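Local coordinates for protein of unknown function with a Fic domain (Bacteroides thetaiotaomicron VPI-5482, PDB 3CUC), which is of unknown function but belongs to the Fic/DOC family, whose largely helical fold carries a conserved signature motif, at residues 31-36 with 76-81; 37-42 with 218-223. All blocks are in the same frame, centred on the assembly; numbering follows the deposited sequence.

Interaction 1 of 2, residues 31-36 with 76-81; sequences KFKLEF and AHNVGL
Asn78 OD1 rests against the aliphatic stem of Lys33, with CG of Lys33 3.2 Å from OD1 of Asn78, and accepts a hydrogen bond from the amide nitrogen of Asn37, one turn farther along the facing helix. Lys33 offers carbon here rather than charge: the methylenes CG and CD do the touching, and a bend at chi3 (77°) turns the ammonium group away from the amide. His77, one residue before Asn78, is tied to the same partner, its ND1 being hydrogen-bonded to OD1 of Asn37. That bond fixes the turn of the imidazole and leaves its CE1 to meet the phenyl ring of Phe36, where CE2 of Phe36 lies 3.6 Å from CE1 of His77. Their planes meet at 54°, with the ring centroids of Phe36 and His77 5.2 Å apart. Leu81 completes the apolar side. With CG of Leu81 swung opposite its backbone N, the fork reaches toward helix 22-42, and CD1 sits in the plane of the Phe32 ring, at its edge and 4.0 Å from Phe32 CE2. The same Leu81 CD1 lies 4.1 Å from CD2 of Phe36, so one methyl serves both phenylalanines. The short helical segments are 10.8 Å apart at closest approach, and their directions diverge by 131°, a separation that these large side chains span. Helix 22-42 thus lies across helix 68-89, while helix 199-213 covers the aromatic side through Leu205 and Asn208, and helix 50-59 reaches Asn78 through Leu57.

Interaction 2 of 2, residues 37-42 with 218-223; sequences NYNSNH and MIVIHS
In Asn39 the first torsion (chi1 -76°) places CG opposite the carbonyl carbon and beside the backbone N, which sends the amide toward Ser223; in Ser223, chi1 of 82° sets OG between the backbone N and the carbonyl carbon, facing His42. The central bond runs from the backbone N of Ser223 to OD1 of Asn39, 3.0 Å long and nearly straight, with an angle of 168° at the hydrogen. The donor is tilted out of the carbonyl plane of the amide. The other end of the amide is used too, since Asn39 ND2 donates to the backbone O of Glu35 one turn earlier; with both ends engaged, the amide can hardly rotate. Its ND2 also rests 3.5 Å from Val220 CG1, and that methyl lies over the centre of the His222 ring, 3.8 Å above its plane. This helix end is a notable place in a Fic protein: from Ser40 onward the sequence matches the (S/T)xxxE(G/N) pattern of Fic inhibitory helices, and the OG of Ser40 is hydrogen-bonded to Arg204, which with Arg201 belongs to the Fic signature motif. An inhibitory role here would be an inference from that pattern. Three residues on from Asn39, His42 meets the serine with CB and ring carbon CD2, CD2 of His42 being 3.7 Å from OG of Ser223, a van der Waals contact. Tyr38 also meets that ring, its OH above the imidazole near the rim; the Tyr38 ring in turn meets Tyr50 edge to face.

In the fold
A long helix can serve different neighbours along its length, and helix 22-42 illustrates this by supplying one side of both contacts. Interaction 1 is a buried meeting of two helices, mostly apolar and aromatic, with no hydrogen bond directly between its segments. Interaction 2, partly buried, joins the end of the same helix to the loop that follows helix 199-213, and a side-chain-to-backbone hydrogen bond does the main work. The centres lie about 9 Å apart. Asn37, a residue of interaction 2, supplies polar partners to interaction 1, and the Phe32 ring of interaction 1 also packs on Met218, at the start of the loop segment in interaction 2.

Interaction 1 of 2, residues 31-36 with 76-81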
loop_
_atom_site.group_PDB
_atom_site.type_symbol
_atom_site.label_atom_id
_atom_site.label_comp_id
_atom_site.label_asym_id
_atom_site.label_seq_id
_atom_site.Cartn_x
_atom_site.Cartn_y
_atom_site.Cartn_z
ATOM N N LYS A 31 -15.417 7.310 -0.449
ATOM C CA LYS A 31 -14.503 8.043 0.421
ATOM C C LYS A 31 -13.109 7.421 0.418
ATOM O O LYS A 31 -12.108 8.140 0.368
ATOM C CB LYS A 31 -15.014 8.120 1.863
ATOM C CG LYS A 31 -14.341 9.254 2.655
ATOM C CD LYS A 31 -14.370 9.042 4.172
ATOM C CE LYS A 31 -13.588 10.150 4.912
ATOM N NZ LYS A 31 -14.121 11.521 4.637
ATOM N N PHE A 32 -13.035 6.094 0.474
ATOM C CA PHE A 32 -11.738 5.436 0.515
ATOM C C PHE A 32 -10.943 5.657 -0.780
ATOM O O PHE A 32 -9.758 6.011 -0.736
ATOM C CB PHE A 32 -11.865 3.941 0.797
ATOM C CG PHE A 32 -10.575 3.215 0.627
ATOM C CD1 PHE A 32 -9.623 3.237 1.625
ATOM C CD2 PHE A 32 -10.283 2.573 -0.562
ATOM C CE1 PHE A 32 -8.418 2.596 1.459
ATOM C CE2 PHE A 32 -9.079 1.935 -0.742
ATOM C CZ PHE A 32 -8.143 1.947 0.269
ATOM N N LYS A 33 -11.593 5.441 -1.920
ATOM C CA LYS A 33 -10.965 5.641 -3.232
ATOM C C LYS A 33 -10.337 7.028 -3.322
ATOM O O LYS A 33 -9.209 7.212 -3.794
ATOM C CB LYS A 33 -12.003 5.496 -4.351
ATOM C CG LYS A 33 -11.404 5.328 -5.742
ATOM C CD LYS A 33 -12.475 5.019 -6.794
ATOM C CE LYS A 33 -13.257 6.277 -7.183
ATOM N NZ LYS A 33 -14.160 6.046 -8.345
ATOM N N LEU A 34 -11.098 7.999 -2.850
ATOM C CA LEU A 34 -10.677 9.376 -2.866
ATOM C C LEU A 34 -9.428 9.558 -1.997
ATOM O O LEU A 34 -8.374 10.006 -2.462
ATOM C CB LEU A 34 -11.818 10.241 -2.325
ATOM C CG LEU A 34 -12.003 11.621 -2.929
ATOM C CD1 LEU A 34 -10.674 12.382 -2.985
ATOM C CD2 LEU A 34 -12.652 11.464 -4.309
ATOM N N GLU A 35 -9.550 9.177 -0.730
ATOM C CA GLU A 35 -8.508 9.452 0.247
ATOM C C GLU A 35 -7.242 8.641 0.021
ATOM O O GLU A 35 -6.137 9.135 0.260
ATOM C CB GLU A 35 -9.039 9.219 1.659
ATOM C CG GLU A 35 -10.143 10.205 2.035
ATOM C CD GLU A 35 -10.033 10.711 3.460
ATOM O OE1 GLU A 35 -9.665 9.916 4.356
ATOM O OE2 GLU A 35 -10.311 11.913 3.679
ATOM N N PHE A 36 -7.400 7.403 -0.439
ATOM C CA PHE A 36 -6.252 6.555 -0.702
ATOM C C PHE A 36 -5.459 7.094 -1.888
ATOM O O PHE A 36 -4.249 7.295 -1.786
ATOM C CB PHE A 36 -6.675 5.109 -0.953
ATOM C CG PHE A 36 -5.522 4.187 -1.207
ATOM C CD1 PHE A 36 -4.446 4.145 -0.329
ATOM C CD2 PHE A 36 -5.503 3.362 -2.324
ATOM C CE1 PHE A 36 -3.365 3.298 -0.561
ATOM C CE2 PHE A 36 -4.423 2.508 -2.560
ATOM C CZ PHE A 36 -3.352 2.483 -1.679
ATOM N N ALA A 76 -3.942 6.628 -13.096
ATOM C CA ALA A 76 -3.328 5.312 -13.269
ATOM C C ALA A 76 -3.278 4.568 -11.933
ATOM O O ALA A 76 -3.520 3.361 -11.878
ATOM C CB ALA A 76 -1.934 5.451 -13.855
ATOM N N HIS A 77 -2.971 5.295 -10.860
ATOM C CA HIS A 77 -2.975 4.728 -9.518
ATOM C C HIS A 77 -4.351 4.189 -9.143
ATOM O O HIS A 77 -4.459 3.170 -8.463
ATOM C CB HIS A 77 -2.534 5.771 -8.493
ATOM C CG HIS A 77 -2.395 5.224 -7.112
ATOM N ND1 HIS A 77 -3.451 5.165 -6.232
ATOM C CD2 HIS A 77 -1.327 4.704 -6.461
ATOM C CE1 HIS A 77 -3.039 4.638 -5.093
ATOM N NE2 HIS A 77 -1.754 4.350 -5.204
ATOM N N ASN A 78 -5.406 4.863 -9.581
ATOM C CA ASN A 78 -6.754 4.370 -9.302
ATOM C C ASN A 78 -7.056 3.094 -10.087
ATOM O O ASN A 78 -7.796 2.239 -9.618
ATOM C CB ASN A 78 -7.808 5.423 -9.612
ATOM C CG ASN A 78 -9.188 4.982 -9.214
ATOM O OD1 ASN A 78 -9.408 4.591 -8.076
ATOM N ND2 ASN A 78 -10.123 5.027 -10.151
ATOM N N VAL A 79 -6.493 2.979 -11.291
ATOM C CA VAL A 79 -6.590 1.739 -12.062
ATOM C C VAL A 79 -5.837 0.654 -11.294
ATOM O O VAL A 79 -6.287 -0.485 -11.213
ATOM C CB VAL A 79 -6.029 1.895 -13.510
ATOM C CG1 VAL A 79 -5.957 0.548 -14.214
ATOM C CG2 VAL A 79 -6.883 2.878 -14.315
ATOM N N GLY A 80 -4.701 1.029 -10.712
ATOM C CA GLY A 80 -3.950 0.134 -9.841
ATOM C C GLY A 80 -4.766 -0.365 -8.665
ATOM O O GLY A 80 -4.723 -1.546 -8.345
ATOM N N LEU A 81 -5.504 0.532 -8.012
ATOM C CA LEU A 81 -6.364 0.136 -6.886
ATOM C C LEU A 81 -7.393 -0.895 -7.350
ATOM O O LEU A 81 -7.545 -1.947 -6.737
ATOM C CB LEU A 81 -7.068 1.350 -6.257
ATOM C CG LEU A 81 -8.158 1.072 -5.206
ATOM C CD1 LEU A 81 -7.587 0.265 -4.052
ATOM C CD2 LEU A 81 -8.804 2.368 -4.700
#

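Interaction 2 of 2, residues 37-42 with 218-223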
loop_
_atom_site.group_PDB
_atom_site.type_symbol
_atom_site.label_atom_id
_atom_site.label_comp_id
_atom_site.label_asym_id
_atom_site.label_seq_id
_atom_site.Cartn_x
_atom_site.Cartn_y
_atom_site.Cartn_z
ATOM N N ASN A 37 -6.143 7.326 -3.006
ATOM C CA ASN A 37 -5.487 7.858 -4.202
ATOM C C ASN A 37 -4.778 9.181 -3.907
ATOM O O ASN A 37 -3.613 9.377 -4.278
ATOM C CB ASN A 37 -6.487 8.023 -5.355
ATOM C CG ASN A 37 -6.820 6.700 -6.041
ATOM O OD1 ASN A 37 -5.926 5.992 -6.505
ATOM N ND2 ASN A 37 -8.111 6.380 -6.133
ATOM N N TYR A 38 -5.474 10.075 -3.215
ATOM C CA TYR A 38 -4.898 11.365 -2.892
ATOM C C TYR A 38 -3.650 11.185 -2.050
ATOM O O TYR A 38 -2.568 11.624 -2.434
ATOM C CB TYR A 38 -5.891 12.260 -2.151
ATOM C CG TYR A 38 -5.264 13.547 -1.677
ATOM C CD1 TYR A 38 -5.170 14.654 -2.520
ATOM C CD2 TYR A 38 -4.740 13.654 -0.392
ATOM C CE1 TYR A 38 -4.581 15.833 -2.087
ATOM C CE2 TYR A 38 -4.146 14.828 0.047
ATOM C CZ TYR A 38 -4.067 15.912 -0.799
ATOM O OH TYR A 38 -3.476 17.071 -0.347
ATOM N N ASN A 39 -3.804 10.531 -0.905
ATOM C CA ASN A 39 -2.717 10.436 0.057
ATOM C C ASN A 39 -1.523 9.624 -0.432
ATOM O O ASN A 39 -0.380 10.047 -0.270
ATOM C CB ASN A 39 -3.228 9.880 1.383
ATOM C CG ASN A 39 -4.011 10.908 2.186
ATOM O OD1 ASN A 39 -3.427 11.805 2.790
ATOM N ND2 ASN A 39 -5.333 10.766 2.216
ATOM N N SER A 40 -1.775 8.470 -1.036
ATOM C CA SER A 40 -0.680 7.593 -1.446
ATOM C C SER A 40 0.190 8.296 -2.485
ATOM O O SER A 40 1.407 8.158 -2.468
ATOM C CB SER A 40 -1.210 6.244 -1.960
ATOM O OG SER A 40 -0.168 5.313 -2.223
ATOM N N ASN A 41 -0.433 9.075 -3.366
ATOM C CA ASN A 41 0.309 9.858 -4.357
ATOM C C ASN A 41 0.918 11.136 -3.775
ATOM O O ASN A 41 2.004 11.554 -4.174
ATOM C CB ASN A 41 -0.584 10.203 -5.552
ATOM C CG ASN A 41 -0.856 9.010 -6.443
ATOM O OD1 ASN A 41 -1.922 8.405 -6.370
ATOM N ND2 ASN A 41 0.111 8.663 -7.291
ATOM N N HIS A 42 0.225 11.754 -2.829
ATOM C CA HIS A 42 0.746 12.962 -2.199
ATOM C C HIS A 42 2.019 12.666 -1.409
ATOM O O HIS A 42 2.933 13.483 -1.389
ATOM C CB HIS A 42 -0.298 13.610 -1.292
ATOM C CG HIS A 42 -0.286 15.103 -1.346
ATOM N ND1 HIS A 42 -0.979 15.811 -2.301
ATOM C CD2 HIS A 42 0.341 16.022 -0.576
ATOM C CE1 HIS A 42 -0.786 17.103 -2.115
ATOM N NE2 HIS A 42 0.008 17.259 -1.072
HETATM N N MSE A 218 -9.769 -1.556 3.715
HETATM C CA MSE A 218 -8.454 -1.083 3.327
HETATM C C MSE A 218 -8.081 0.186 4.102
HETATM O O MSE A 218 -8.955 0.888 4.625
HETATM C CB MSE A 218 -8.410 -0.876 1.817
HETATM C CG MSE A 218 -8.413 -2.191 1.066
HETATM SE SE MSE A 218 -8.511 -1.970 -0.826
HETATM C CE MSE A 218 -10.399 -1.407 -1.023
ATOM N N ILE A 219 -6.781 0.454 4.200
ATOM C CA ILE A 219 -6.292 1.565 5.014
ATOM C C ILE A 219 -5.674 2.684 4.175
ATOM O O ILE A 219 -5.253 2.473 3.032
ATOM C CB ILE A 219 -5.270 1.097 6.094
ATOM C CG1 ILE A 219 -4.007 0.508 5.458
ATOM C CG2 ILE A 219 -5.911 0.069 7.023
ATOM C CD1 ILE A 219 -2.819 0.542 6.364
ATOM N N VAL A 220 -5.636 3.873 4.772
ATOM C CA VAL A 220 -5.030 5.053 4.169
ATOM C C VAL A 220 -3.904 5.562 5.066
ATOM O O VAL A 220 -4.162 6.077 6.157
ATOM C CB VAL A 220 -6.061 6.197 4.014
ATOM C CG1 VAL A 220 -5.384 7.446 3.464
ATOM C CG2 VAL A 220 -7.203 5.779 3.122
ATOM N N ILE A 221 -2.659 5.417 4.627
ATOM C CA ILE A 221 -1.560 6.096 5.310
ATOM C C ILE A 221 -1.626 7.549 4.849
ATOM O O ILE A 221 -1.460 7.826 3.661
ATOM C CB ILE A 221 -0.193 5.476 4.996
ATOM C CG1 ILE A 221 -0.165 4.010 5.441
ATOM C CG2 ILE A 221 0.901 6.244 5.718
ATOM C CD1 ILE A 221 1.059 3.265 4.976
ATOM N N HIS A 222 -1.920 8.458 5.781
ATOM C CA HIS A 222 -2.178 9.863 5.444
ATOM C C HIS A 222 -0.875 10.619 5.249
ATOM O O HIS A 222 0.042 10.473 6.054
ATOM C CB HIS A 222 -3.009 10.536 6.537
ATOM C CG HIS A 222 -4.415 10.038 6.608
ATOM N ND1 HIS A 222 -5.462 10.670 5.971
ATOM C CD2 HIS A 222 -4.948 8.955 7.220
ATOM C CE1 HIS A 222 -6.580 10.001 6.192
ATOM N NE2 HIS A 222 -6.295 8.956 6.948
ATOM N N SER A 223 -0.795 11.431 4.190
ATOM C CA SER A 223 0.457 12.141 3.872
ATOM C C SER A 223 0.813 13.223 4.902
ATOM O O SER A 223 1.977 13.601 5.027
ATOM C CB SER A 223 0.435 12.736 2.455
ATOM O OG SER A 223 -0.249 13.976 2.415
#